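Local coordinates for protein chitinase (Chromobacterium violaceum, PDB 4TXG) that probably hydrolyses the glycosidic bonds of chitin as a family 18 glycoside hydrolase and probably binds chitin, at residues A[197-202]-A[248-253]; A[300-305]-A[362-367]; A[476-481]-A[561-566]; A[499-504]-A[571-576]. One frame throughout, in Å; residues are numbered along the deposited sequence.

How the contacts relate
Contacts 1 and 2 belong to the barrel wall and touch each other, L199, V201 and I250 all packing on F300 of helix 287-304. Contacts 3 and 4 lie beyond the barrel, at two successive hairpins of one antiparallel sheet, where F576 of contact 4 rests against the backbone of G477 in contact 3. The chemistry follows the place. Contact 1 is buried and meets through aliphatic carbons alone; contact 2 runs from a buried leucine-tyrosine pair to arginines nearer the surface. Contact 3 is apolar and partly buried, whereas contact 4, also mostly buried, centres on a salt bridge. In both hairpins a G1 bulge follows the turn.

Contact 1 of 4, residues A[197-202]-A[248-253]; sequences NKLSVN and TLISVG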
loop_
_atom_site.group_PDB
_atom_site.type_symbol
_atom_site.label_atom_id
_atom_site.label_comp_id
_atom_site.label_asym_id
_atom_site.label_seq_id
_atom_site.Cartn_x
_atom_site.Cartn_y
_atom_site.Cartn_z
ATOM N N ASN A 197 -0.003 24.122 -2.717
ATOM C CA ASN A 197 -0.800 22.899 -2.774
ATOM C C ASN A 197 -0.744 22.196 -4.119
ATOM O O ASN A 197 -1.663 21.477 -4.493
ATOM C CB ASN A 197 -2.253 23.192 -2.386
ATOM C CG ASN A 197 -2.401 23.431 -0.899
ATOM O OD1 ASN A 197 -1.712 22.806 -0.103
ATOM N ND2 ASN A 197 -3.264 24.371 -0.521
ATOM N N LYS A 198 0.369 22.368 -4.822
ATOM C CA LYS A 198 0.543 21.740 -6.122
ATOM C C LYS A 198 1.555 20.611 -6.070
ATOM O O LYS A 198 2.495 20.633 -5.271
ATOM C CB LYS A 198 0.971 22.780 -7.154
ATOM C CG LYS A 198 -0.124 23.803 -7.415
ATOM C CD LYS A 198 0.437 25.167 -7.728
ATOM C CE LYS A 198 0.834 25.300 -9.171
ATOM N NZ LYS A 198 1.016 26.747 -9.503
ATOM N N LEU A 199 1.342 19.619 -6.926
ATOM C CA LEU A 199 2.281 18.515 -7.070
ATOM C C LEU A 199 3.630 19.067 -7.569
ATOM O O LEU A 199 3.672 19.804 -8.549
ATOM C CB LEU A 199 1.688 17.479 -8.035
ATOM C CG LEU A 199 2.356 16.107 -8.168
ATOM C CD1 LEU A 199 1.360 15.120 -8.743
ATOM C CD2 LEU A 199 3.597 16.190 -9.053
ATOM N N SER A 200 4.732 18.714 -6.908
ATOM C CA SER A 200 6.029 19.287 -7.285
ATOM C C SER A 200 7.188 18.311 -7.138
ATOM O O SER A 200 7.219 17.521 -6.202
ATOM C CB SER A 200 6.321 20.535 -6.437
ATOM O OG SER A 200 7.602 21.085 -6.746
ATOM N N VAL A 201 8.144 18.387 -8.059
ATOM C CA VAL A 201 9.433 17.724 -7.877
ATOM C C VAL A 201 10.547 18.770 -7.961
ATOM O O VAL A 201 11.690 18.439 -8.279
ATOM C CB VAL A 201 9.683 16.607 -8.939
ATOM C CG1 VAL A 201 8.742 15.403 -8.715
ATOM C CG2 VAL A 201 9.545 17.155 -10.355
ATOM N N ASN A 202 10.208 20.029 -7.669
ATOM C CA ASN A 202 11.149 21.139 -7.813
ATOM C C ASN A 202 11.754 21.164 -9.209
ATOM O O ASN A 202 12.961 21.350 -9.366
ATOM C CB ASN A 202 12.276 21.063 -6.778
ATOM C CG ASN A 202 11.844 21.554 -5.421
ATOM O OD1 ASN A 202 11.769 22.762 -5.181
ATOM N ND2 ASN A 202 11.556 20.627 -4.528
ATOM N N THR A 248 4.531 4.405 -16.208
ATOM C CA THR A 248 5.188 5.165 -15.145
ATOM C C THR A 248 4.174 6.009 -14.378
ATOM O O THR A 248 3.250 6.587 -14.961
ATOM C CB THR A 248 6.318 6.073 -15.683
ATOM O OG1 THR A 248 5.809 6.953 -16.695
ATOM C CG2 THR A 248 7.439 5.220 -16.261
ATOM N N LEU A 249 4.336 6.047 -13.058
ATOM C CA LEU A 249 3.468 6.843 -12.206
ATOM C C LEU A 249 4.315 7.715 -11.290
ATOM O O LEU A 249 5.399 7.311 -10.864
ATOM C CB LEU A 249 2.533 5.953 -11.371
ATOM C CG LEU A 249 1.490 5.162 -12.182
ATOM C CD1 LEU A 249 2.025 3.783 -12.539
ATOM C CD2 LEU A 249 0.179 5.051 -11.425
ATOM N N ILE A 250 3.826 8.912 -11.003
ATOM C CA ILE A 250 4.518 9.794 -10.070
ATOM C C ILE A 250 3.973 9.558 -8.653
ATOM O O ILE A 250 2.768 9.691 -8.403
ATOM C CB ILE A 250 4.392 11.286 -10.511
ATOM C CG1 ILE A 250 5.126 12.209 -9.528
ATOM C CG2 ILE A 250 2.917 11.709 -10.720
ATOM C CD1 ILE A 250 6.646 11.938 -9.441
ATOM N N SER A 251 4.852 9.156 -7.735
ATOM C CA SER A 251 4.429 8.956 -6.350
ATOM C C SER A 251 4.584 10.249 -5.565
ATOM O O SER A 251 5.605 10.928 -5.663
ATOM C CB SER A 251 5.218 7.839 -5.676
ATOM O OG SER A 251 5.063 6.630 -6.380
ATOM N N VAL A 252 3.565 10.574 -4.779
ATOM C CA VAL A 252 3.533 11.839 -4.063
ATOM C C VAL A 252 3.453 11.577 -2.561
ATOM O O VAL A 252 2.555 10.877 -2.103
ATOM C CB VAL A 252 2.328 12.701 -4.493
ATOM C CG1 VAL A 252 2.427 14.112 -3.883
ATOM C CG2 VAL A 252 2.226 12.758 -6.017
ATOM N N GLY A 253 4.404 12.121 -1.804
ATOM C CA GLY A 253 4.386 11.975 -0.355
ATOM C C GLY A 253 5.523 11.128 0.196
ATOM O O GLY A 253 6.698 11.489 0.090
#
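Beside L199 and V201, the two residues that reach I250 and V252, S200 OG accepts a hydrogen bond from N202 N at 3.0 Å. The N-H points almost straight at the hydroxyl oxygen, at 165°, closing an ST turn that bends the chain just after the short strand 199-200. Across the contact itself the meeting is purely apolar. L199 carries most of it: its CG stands anti to the backbone N (chi1 -169°), which extends the branch toward strand 247-253, and CD1 comes to 3.7 Å from V252 CG2. The two side chains are set at a slant, with L199 CG also 4.0 Å from V252 CG2. The same L199 CD1 lies 4.2 Å from I250 CG2, so one methyl touches both valine and isoleucine. V201 makes a separate approach, tip to tip, with its CG1 4.1 Å from I250 CD1. F293 and F300 of helix 287-304 also pack on L199, and F300 on I250. Between I250 and V252, S251 points the other way, its OG hydrogen-bonded to D310. Alternation of this kind, with one set of side chains packed under the helices and the other turned inward, is characteristic of a (beta/alpha)8 barrel strand; S251 begins the SxGG motif of family 18, of which G253 is the first glycine, and D310 belongs to its DxxDxDxE signature.

Contact 2 of 4, residues A[300-305]-A[362-367]; sequences FLRKYG and RYYQIT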
loop_
_atom_site.group_PDB
_atom_site.type_symbol
_atom_site.label_atom_id
_atom_site.label_comp_id
_atom_site.label_asym_id
_atom_site.label_seq_id
_atom_site.Cartn_x
_atom_site.Cartn_y
_atom_site.Cartn_z
ATOM N N PHE A 300 0.869 17.990 -14.677
ATOM C CA PHE A 300 2.145 17.291 -14.509
ATOM C C PHE A 300 2.205 16.038 -15.377
ATOM O O PHE A 300 3.197 15.797 -16.074
ATOM C CB PHE A 300 2.342 16.932 -13.035
ATOM C CG PHE A 300 3.705 16.398 -12.703
ATOM C CD1 PHE A 300 3.981 15.045 -12.787
ATOM C CD2 PHE A 300 4.699 17.260 -12.261
ATOM C CE1 PHE A 300 5.252 14.557 -12.453
ATOM C CE2 PHE A 300 5.958 16.786 -11.919
ATOM C CZ PHE A 300 6.229 15.437 -12.010
ATOM N N LEU A 301 1.144 15.236 -15.335
ATOM C CA LEU A 301 1.065 14.044 -16.186
ATOM C C LEU A 301 1.207 14.392 -17.673
ATOM O O LEU A 301 1.918 13.715 -18.424
ATOM C CB LEU A 301 -0.261 13.319 -15.967
ATOM C CG LEU A 301 -0.549 12.778 -14.570
ATOM C CD1 LEU A 301 -1.727 11.815 -14.591
ATOM C CD2 LEU A 301 0.663 12.133 -13.958
ATOM N N ARG A 302 0.515 15.446 -18.093
ATOM C CA ARG A 302 0.569 15.881 -19.483
ATOM C C ARG A 302 1.959 16.373 -19.875
ATOM O O ARG A 302 2.413 16.147 -20.996
ATOM C CB ARG A 302 -0.466 16.982 -19.732
ATOM C CG ARG A 302 -1.874 16.448 -19.857
ATOM C CD ARG A 302 -2.912 17.549 -19.784
ATOM N NE ARG A 302 -4.216 17.082 -20.245
ATOM C CZ ARG A 302 -5.354 17.754 -20.094
ATOM N NH1 ARG A 302 -5.363 18.934 -19.485
ATOM N NH2 ARG A 302 -6.489 17.248 -20.564
ATOM N N LYS A 303 2.630 17.046 -18.949
ATOM C CA LYS A 303 3.918 17.670 -19.242
ATOM C C LYS A 303 5.048 16.663 -19.387
ATOM O O LYS A 303 5.917 16.804 -20.263
ATOM C CB LYS A 303 4.281 18.675 -18.146
ATOM C CG LYS A 303 5.582 19.422 -18.395
ATOM C CD LYS A 303 5.775 20.507 -17.347
ATOM C CE LYS A 303 6.964 21.401 -17.661
ATOM N NZ LYS A 303 7.127 22.424 -16.579
ATOM N N TYR A 304 5.041 15.644 -18.533
ATOM C CA TYR A 304 6.169 14.719 -18.460
ATOM C C TYR A 304 5.855 13.314 -18.958
ATOM O O TYR A 304 6.723 12.432 -18.937
ATOM C CB TYR A 304 6.689 14.662 -17.023
ATOM C CG TYR A 304 7.248 15.993 -16.568
ATOM C CD1 TYR A 304 8.364 16.544 -17.197
ATOM C CD2 TYR A 304 6.651 16.713 -15.537
ATOM C CE1 TYR A 304 8.882 17.766 -16.808
ATOM C CE2 TYR A 304 7.164 17.939 -15.132
ATOM C CZ TYR A 304 8.284 18.457 -15.772
ATOM O OH TYR A 304 8.806 19.671 -15.390
ATOM N N GLY A 305 4.631 13.110 -19.426
ATOM C CA GLY A 305 4.260 11.837 -20.022
ATOM C C GLY A 305 4.103 10.689 -19.035
ATOM O O GLY A 305 4.258 9.526 -19.405
ATOM N N ARG A 362 -6.378 9.139 -23.876
ATOM C CA ARG A 362 -5.513 8.141 -23.263
ATOM C C ARG A 362 -5.829 8.102 -21.775
ATOM O O ARG A 362 -6.258 9.093 -21.208
ATOM C CB ARG A 362 -4.038 8.451 -23.512
ATOM C CG ARG A 362 -3.506 9.655 -22.772
ATOM C CD ARG A 362 -2.768 9.223 -21.524
ATOM N NE ARG A 362 -1.318 9.215 -21.695
ATOM C CZ ARG A 362 -0.515 8.359 -21.072
ATOM N NH1 ARG A 362 0.801 8.406 -21.263
ATOM N NH2 ARG A 362 -1.043 7.445 -20.259
ATOM N N TYR A 363 -5.627 6.957 -21.143
ATOM C CA TYR A 363 -6.103 6.778 -19.776
ATOM C C TYR A 363 -5.059 7.159 -18.726
ATOM O O TYR A 363 -3.859 6.929 -18.920
ATOM C CB TYR A 363 -6.542 5.322 -19.587
ATOM C CG TYR A 363 -7.208 5.087 -18.271
ATOM C CD1 TYR A 363 -8.504 5.528 -18.049
ATOM C CD2 TYR A 363 -6.539 4.450 -17.237
ATOM C CE1 TYR A 363 -9.121 5.328 -16.841
ATOM C CE2 TYR A 363 -7.150 4.249 -16.019
ATOM C CZ TYR A 363 -8.442 4.684 -15.833
ATOM O OH TYR A 363 -9.076 4.497 -14.631
ATOM N N TYR A 364 -5.515 7.733 -17.611
ATOM C CA TYR A 364 -4.633 8.053 -16.484
ATOM C C TYR A 364 -5.059 7.288 -15.237
ATOM O O TYR A 364 -6.205 7.376 -14.809
ATOM C CB TYR A 364 -4.628 9.560 -16.180
ATOM C CG TYR A 364 -4.185 10.418 -17.347
ATOM C CD1 TYR A 364 -2.860 10.410 -17.775
ATOM C CD2 TYR A 364 -5.088 11.233 -18.019
ATOM C CE1 TYR A 364 -2.446 11.194 -18.847
ATOM C CE2 TYR A 364 -4.688 12.021 -19.100
ATOM C CZ TYR A 364 -3.367 11.995 -19.507
ATOM O OH TYR A 364 -2.962 12.775 -20.574
ATOM N N GLN A 365 -4.126 6.541 -14.661
ATOM C CA GLN A 365 -4.415 5.741 -13.475
ATOM C C GLN A 365 -4.220 6.539 -12.185
ATOM O O GLN A 365 -3.353 7.408 -12.103
ATOM C CB GLN A 365 -3.538 4.476 -13.454
ATOM C CG GLN A 365 -3.977 3.390 -14.453
ATOM C CD GLN A 365 -3.126 2.124 -14.377
ATOM O OE1 GLN A 365 -1.897 2.193 -14.404
ATOM N NE2 GLN A 365 -3.779 0.962 -14.281
ATOM N N ILE A 366 -5.043 6.249 -11.183
ATOM C CA ILE A 366 -4.760 6.704 -9.819
ATOM C C ILE A 366 -4.505 5.501 -8.950
ATOM O O ILE A 366 -5.342 4.596 -8.866
ATOM C CB ILE A 366 -5.912 7.498 -9.209
ATOM C CG1 ILE A 366 -6.325 8.622 -10.135
ATOM C CG2 ILE A 366 -5.506 8.049 -7.829
ATOM C CD1 ILE A 366 -7.444 9.435 -9.582
ATOM N N THR A 367 -3.345 5.472 -8.309
ATOM C CA THR A 367 -3.063 4.410 -7.368
ATOM C C THR A 367 -2.717 5.025 -6.015
ATOM O O THR A 367 -2.581 6.242 -5.885
ATOM C CB THR A 367 -1.923 3.501 -7.876
ATOM O OG1 THR A 367 -0.681 4.219 -7.896
ATOM C CG2 THR A 367 -2.235 3.020 -9.299
#
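The ring of Y364 is met obliquely by L301, whose CD1 is 3.7 Å from Y364 CD1 and 3.9 Å from Y364 CG, while the two side chains slide past each other in opposite directions. Within the helix, side chains cover ring faces: Y304 CD2 stands 3.6 Å above the centre of the F300 ring, and K303 CG lies 3.8 Å above that of Y304. R302 crosses Y364 at about a right angle, its guanidinium plane turned 80° from the ring, and the touch is between R302 CG and Y364 OH at 3.9 Å. The polar ends of both go to the same place, since D360 OD2 takes a hydrogen bond with Y364 OH and a salt bridge with R302 NE; this shared carboxylate fixes the phenol and the extended arginine together. R362 behaves differently. Bends at chi2 (99°) and chi3 curl it back, and its NH2 donates to Y363 O at 3.2 Å, with the oxygen close to the guanidinium plane. A salt bridge to D307 holds the same nitrogen. R362 NH1 comes only to 4.1 Å from G305 O, a loose approach, and that carbonyl is hydrogen-bonded to K240. The contact thus joins the C-terminal end of helix 287-304 to the approach to strand 365-371, with helix 338-360 packing on L301 and R302, and I250 of strand 247-253 touching L301.

Contact 3 of 4, residues A[476-481]-A[561-566]; sequences NGLWGS and GALAAP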
loop_
_atom_site.group_PDB
_atom_site.type_symbol
_atom_site.label_atom_id
_atom_site.label_comp_id
_atom_site.label_asym_id
_atom_site.label_seq_id
_atom_site.Cartn_x
_atom_site.Cartn_y
_atom_site.Cartn_z
ATOM N N ASN A 476 17.298 -17.508 18.041
ATOM C CA ASN A 476 18.142 -16.850 17.044
ATOM C C ASN A 476 17.645 -15.423 16.777
ATOM O O ASN A 476 17.600 -14.964 15.634
ATOM C CB ASN A 476 18.199 -17.664 15.741
ATOM C CG ASN A 476 19.096 -18.888 15.858
ATOM O OD1 ASN A 476 19.884 -19.004 16.792
ATOM N ND2 ASN A 476 18.995 -19.797 14.897
ATOM N N GLY A 477 17.273 -14.730 17.853
ATOM C CA GLY A 477 16.810 -13.354 17.769
ATOM C C GLY A 477 15.330 -13.168 17.473
ATOM O O GLY A 477 14.759 -12.115 17.776
ATOM N N LEU A 478 14.704 -14.172 16.870
ATOM C CA LEU A 478 13.308 -14.042 16.442
ATOM C C LEU A 478 12.370 -13.906 17.635
ATOM O O LEU A 478 12.366 -14.754 18.519
ATOM C CB LEU A 478 12.882 -15.241 15.592
ATOM C CG LEU A 478 11.441 -15.199 15.075
ATOM C CD1 LEU A 478 11.284 -14.093 14.025
ATOM C CD2 LEU A 478 11.051 -16.552 14.490
ATOM N N TRP A 479 11.576 -12.835 17.626
ATOM C CA TRP A 479 10.643 -12.493 18.702
ATOM C C TRP A 479 11.381 -12.205 20.004
ATOM O O TRP A 479 10.820 -12.334 21.095
ATOM C CB TRP A 479 9.587 -13.591 18.918
ATOM C CG TRP A 479 8.792 -13.950 17.678
ATOM C CD1 TRP A 479 8.485 -15.214 17.249
ATOM C CD2 TRP A 479 8.214 -13.051 16.712
ATOM N NE1 TRP A 479 7.756 -15.157 16.088
ATOM C CE2 TRP A 479 7.569 -13.843 15.738
ATOM C CE3 TRP A 479 8.175 -11.655 16.576
ATOM C CZ2 TRP A 479 6.901 -13.292 14.645
ATOM C CZ3 TRP A 479 7.503 -11.110 15.481
ATOM C CH2 TRP A 479 6.877 -11.931 14.537
ATOM N N GLY A 480 12.634 -11.785 19.872
ATOM C CA GLY A 480 13.393 -11.284 20.997
ATOM C C GLY A 480 13.101 -9.819 21.256
ATOM O O GLY A 480 12.150 -9.250 20.711
ATOM N N SER A 481 13.928 -9.209 22.096
ATOM C CA SER A 481 13.718 -7.833 22.516
ATOM C C SER A 481 15.008 -7.038 22.435
ATOM O O SER A 481 16.078 -7.527 22.794
ATOM C CB SER A 481 13.173 -7.785 23.945
ATOM O OG SER A 481 13.081 -6.444 24.393
ATOM N N GLY A 561 9.441 -20.927 7.691
ATOM C CA GLY A 561 8.434 -21.133 6.656
ATOM C C GLY A 561 7.017 -20.769 7.077
ATOM O O GLY A 561 6.164 -20.494 6.232
ATOM N N ALA A 562 6.756 -20.777 8.381
ATOM C CA ALA A 562 5.448 -20.360 8.881
ATOM C C ALA A 562 5.246 -18.870 8.644
ATOM O O ALA A 562 4.127 -18.398 8.450
ATOM C CB ALA A 562 5.312 -20.702 10.373
ATOM N N LEU A 563 6.350 -18.126 8.642
ATOM C CA LEU A 563 6.312 -16.681 8.449
ATOM C C LEU A 563 6.685 -16.263 7.026
ATOM O O LEU A 563 6.480 -15.117 6.645
ATOM C CB LEU A 563 7.271 -16.000 9.433
ATOM C CG LEU A 563 6.964 -16.171 10.922
ATOM C CD1 LEU A 563 8.160 -15.774 11.793
ATOM C CD2 LEU A 563 5.732 -15.346 11.266
ATOM N N ALA A 564 7.234 -17.204 6.262
ATOM C CA ALA A 564 7.916 -16.924 4.993
ATOM C C ALA A 564 8.946 -15.807 5.171
ATOM O O ALA A 564 8.975 -14.839 4.412
ATOM C CB ALA A 564 6.914 -16.570 3.885
ATOM N N ALA A 565 9.797 -15.964 6.176
ATOM C CA ALA A 565 10.729 -14.907 6.565
ATOM C C ALA A 565 12.157 -15.419 6.745
ATOM O O ALA A 565 12.404 -16.316 7.545
ATOM C CB ALA A 565 10.253 -14.247 7.841
ATOM N N PRO A 566 13.103 -14.856 5.980
ATOM C CA PRO A 566 14.523 -15.092 6.232
ATOM C C PRO A 566 15.104 -13.989 7.106
ATOM O O PRO A 566 14.583 -12.872 7.134
ATOM C CB PRO A 566 15.141 -15.059 4.828
ATOM C CG PRO A 566 14.241 -14.100 4.045
ATOM C CD PRO A 566 12.881 -14.060 4.759
#
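L563 CD1 is the point of meeting, touching L478 CD2 at 4.0 Å and W479 CZ2 at the same distance. L478 and L563 reach toward each other tip to tip. The indole instead slides past L563 in the opposite direction and meets it obliquely, with L563 CD2 also 4.1 Å from W479 CZ2, so both methyls of L563 meet the indole at the same atom. L478 and W479 are packed together as well: L478 CD1 stands 4.1 Å above the centre of the W479 ring, bringing the two neighbours to L563 as one apolar surface. With chi1 at -179° the L478 side chain runs out away from its own amide nitrogen, and its methyls arrive at L563 end-on. A type II turn from G477 to G480, closed by G480 N donating to G477 O at 3.0 Å, places L478 and W479 at its two central positions. Further out, D416 accepts from W479 NE1, which helps to fix the rotation of the indole, and L563 packs on D416 too. L563 N is hydrogen-bonded to N560 OD1 at the start of its own loop. A564 and A565 both face N560 in a G1 bulge. The loop after strand 466-468 is thereby laid against the hairpin of strands 556-560 and 565-570; L478 also touches N560 and W567 of these strands, and helix 582-594 packs on A564 and P566.

Contact 4 of 4, residues A[499-504]-A[571-576]; sequences VGIDNI and AGKKVF
D502 and K573 both carry CG anti to the carbonyl carbon (chi1 -62° in D502), which sends the two side chains toward each other from opposite directions. The lysine stays extended except for one bend at chi3 (73°), and this turn brings its ammonium to the D502 carboxylate. K573 NZ donates to D502 OD2 at 2.7 Å in a salt bridge, coming from above the carboxylate plane, 35° out of it. V575 flanks the same oxygen with both methyls, CG2 lying 3.7 Å and CG1 3.9 Å from D502 OD2, so one side of the ion pair is apolar. I501 CG2 adds a further methyl, 4.0 Å from K573 NZ, its side chain crossing the lysine at about a right angle. The other carboxylate oxygen, D502 OD1, is hydrogen-bonded to Y555 OH; with each oxygen paired, the carboxylate is held against rotation, and the nearby ammonium probably helps to keep it ionised in its buried place. K573 NZ also donates to a water at 2.9 Å, which lies 3.0 Å from V499 O and ties the lysine to the backbone before the short 3-10 segment. On the hairpin side, K573 N is hydrogen-bonded to N570 OD1, while K574 and V575 both face N570. That pairing is a G1 beta bulge, closing the hairpin of strands 565-570 and 575-578 in the antiparallel sheet inserted between the last two barrel strands, an arrangement consistent with the alpha+beta insertion domain of many family 18 chitinases.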
loop_
_atom_site.group_PDB
_atom_site.type_symbol
_atom_site.label_atom_id
_atom_site.label_comp_id
_atom_site.label_asym_id
_atom_site.label_seq_id
_atom_site.Cartn_x
_atom_site.Cartn_y
_atom_site.Cartn_z
ATOM N N VAL A 499 23.908 -0.813 13.606
ATOM C CA VAL A 499 24.692 0.337 13.167
ATOM C C VAL A 499 25.878 -0.064 12.301
ATOM O O VAL A 499 26.188 -1.244 12.162
ATOM C CB VAL A 499 25.225 1.156 14.383
ATOM C CG1 VAL A 499 24.067 1.772 15.200
ATOM C CG2 VAL A 499 26.121 0.290 15.270
ATOM N N GLY A 500 26.528 0.935 11.711
ATOM C CA GLY A 500 27.784 0.727 11.003
ATOM C C GLY A 500 27.644 -0.170 9.787
ATOM O O GLY A 500 26.855 0.114 8.888
ATOM N N ILE A 501 28.405 -1.262 9.768
ATOM C CA ILE A 501 28.379 -2.192 8.636
ATOM C C ILE A 501 27.017 -2.880 8.536
ATOM O O ILE A 501 26.663 -3.437 7.492
ATOM C CB ILE A 501 29.501 -3.251 8.755
ATOM C CG1 ILE A 501 29.715 -3.976 7.418
ATOM C CG2 ILE A 501 29.207 -4.220 9.900
ATOM C CD1 ILE A 501 30.946 -4.875 7.390
ATOM N N ASP A 502 26.240 -2.811 9.620
ATOM C CA ASP A 502 24.884 -3.370 9.647
ATOM C C ASP A 502 23.796 -2.363 9.259
ATOM O O ASP A 502 22.605 -2.652 9.401
ATOM C CB ASP A 502 24.565 -3.909 11.043
ATOM C CG ASP A 502 25.476 -5.034 11.458
ATOM O OD1 ASP A 502 25.847 -5.852 10.582
ATOM O OD2 ASP A 502 25.818 -5.102 12.662
ATOM N N ASN A 503 24.187 -1.194 8.758
ATOM C CA ASN A 503 23.240 -0.095 8.592
ATOM C C ASN A 503 23.677 0.864 7.475
ATOM O O ASN A 503 23.607 2.079 7.626
ATOM C CB ASN A 503 23.104 0.642 9.938
ATOM C CG ASN A 503 21.965 1.653 9.968
ATOM O OD1 ASN A 503 20.888 1.430 9.417
ATOM N ND2 ASN A 503 22.209 2.781 10.628
ATOM N N ILE A 504 24.130 0.318 6.347
ATOM C CA ILE A 504 24.823 1.156 5.366
ATOM C C ILE A 504 23.904 2.092 4.585
ATOM O O ILE A 504 24.372 3.055 3.988
ATOM C CB ILE A 504 25.646 0.304 4.363
ATOM C CG1 ILE A 504 24.764 -0.370 3.307
ATOM C CG2 ILE A 504 26.504 -0.710 5.112
ATOM C CD1 ILE A 504 25.589 -0.981 2.143
ATOM N N ALA A 571 25.253 -14.130 16.335
ATOM C CA ALA A 571 25.225 -14.441 17.763
ATOM C C ALA A 571 26.284 -13.673 18.539
ATOM O O ALA A 571 26.076 -13.315 19.700
ATOM C CB ALA A 571 25.407 -15.937 17.975
ATOM N N GLY A 572 27.424 -13.431 17.900
ATOM C CA GLY A 572 28.505 -12.701 18.537
ATOM C C GLY A 572 28.131 -11.262 18.853
ATOM O O GLY A 572 28.482 -10.746 19.912
ATOM N N LYS A 573 27.415 -10.615 17.936
ATOM C CA LYS A 573 27.006 -9.222 18.117
ATOM C C LYS A 573 25.587 -9.103 18.665
ATOM O O LYS A 573 25.131 -8.003 19.005
ATOM C CB LYS A 573 27.090 -8.458 16.793
ATOM C CG LYS A 573 28.443 -8.496 16.107
ATOM C CD LYS A 573 28.387 -7.769 14.764
ATOM C CE LYS A 573 28.313 -6.257 14.941
ATOM N NZ LYS A 573 28.352 -5.547 13.618
ATOM N N LYS A 574 24.897 -10.239 18.741
ATOM C CA LYS A 574 23.468 -10.283 19.028
ATOM C C LYS A 574 22.710 -9.371 18.065
ATOM O O LYS A 574 21.849 -8.591 18.472
ATOM C CB LYS A 574 23.190 -9.900 20.486
ATOM C CG LYS A 574 23.799 -10.870 21.513
ATOM C CD LYS A 574 23.075 -12.214 21.489
ATOM C CE LYS A 574 23.495 -13.113 22.643
ATOM N NZ LYS A 574 24.851 -13.668 22.405
ATOM N N VAL A 575 23.046 -9.479 16.779
ATOM C CA VAL A 575 22.419 -8.668 15.733
ATOM C C VAL A 575 21.450 -9.510 14.898
ATOM O O VAL A 575 21.794 -10.591 14.429
ATOM C CB VAL A 575 23.475 -8.017 14.801
ATOM C CG1 VAL A 575 22.823 -7.500 13.490
ATOM C CG2 VAL A 575 24.197 -6.893 15.519
ATOM N N PHE A 576 20.228 -9.004 14.757
ATOM C CA PHE A 576 19.168 -9.609 13.951
ATOM C C PHE A 576 18.886 -8.684 12.778
ATOM O O PHE A 576 18.498 -7.533 12.990
ATOM C CB PHE A 576 17.902 -9.804 14.810
ATOM C CG PHE A 576 16.707 -10.386 14.076
ATOM C CD1 PHE A 576 15.921 -9.603 13.236
ATOM C CD2 PHE A 576 16.323 -11.701 14.303
ATOM C CE1 PHE A 576 14.806 -10.143 12.594
ATOM C CE2 PHE A 576 15.200 -12.236 13.673
ATOM C CZ PHE A 576 14.454 -11.463 12.818
HETATM O O HOH W 1 28.248 -2.680 13.780
#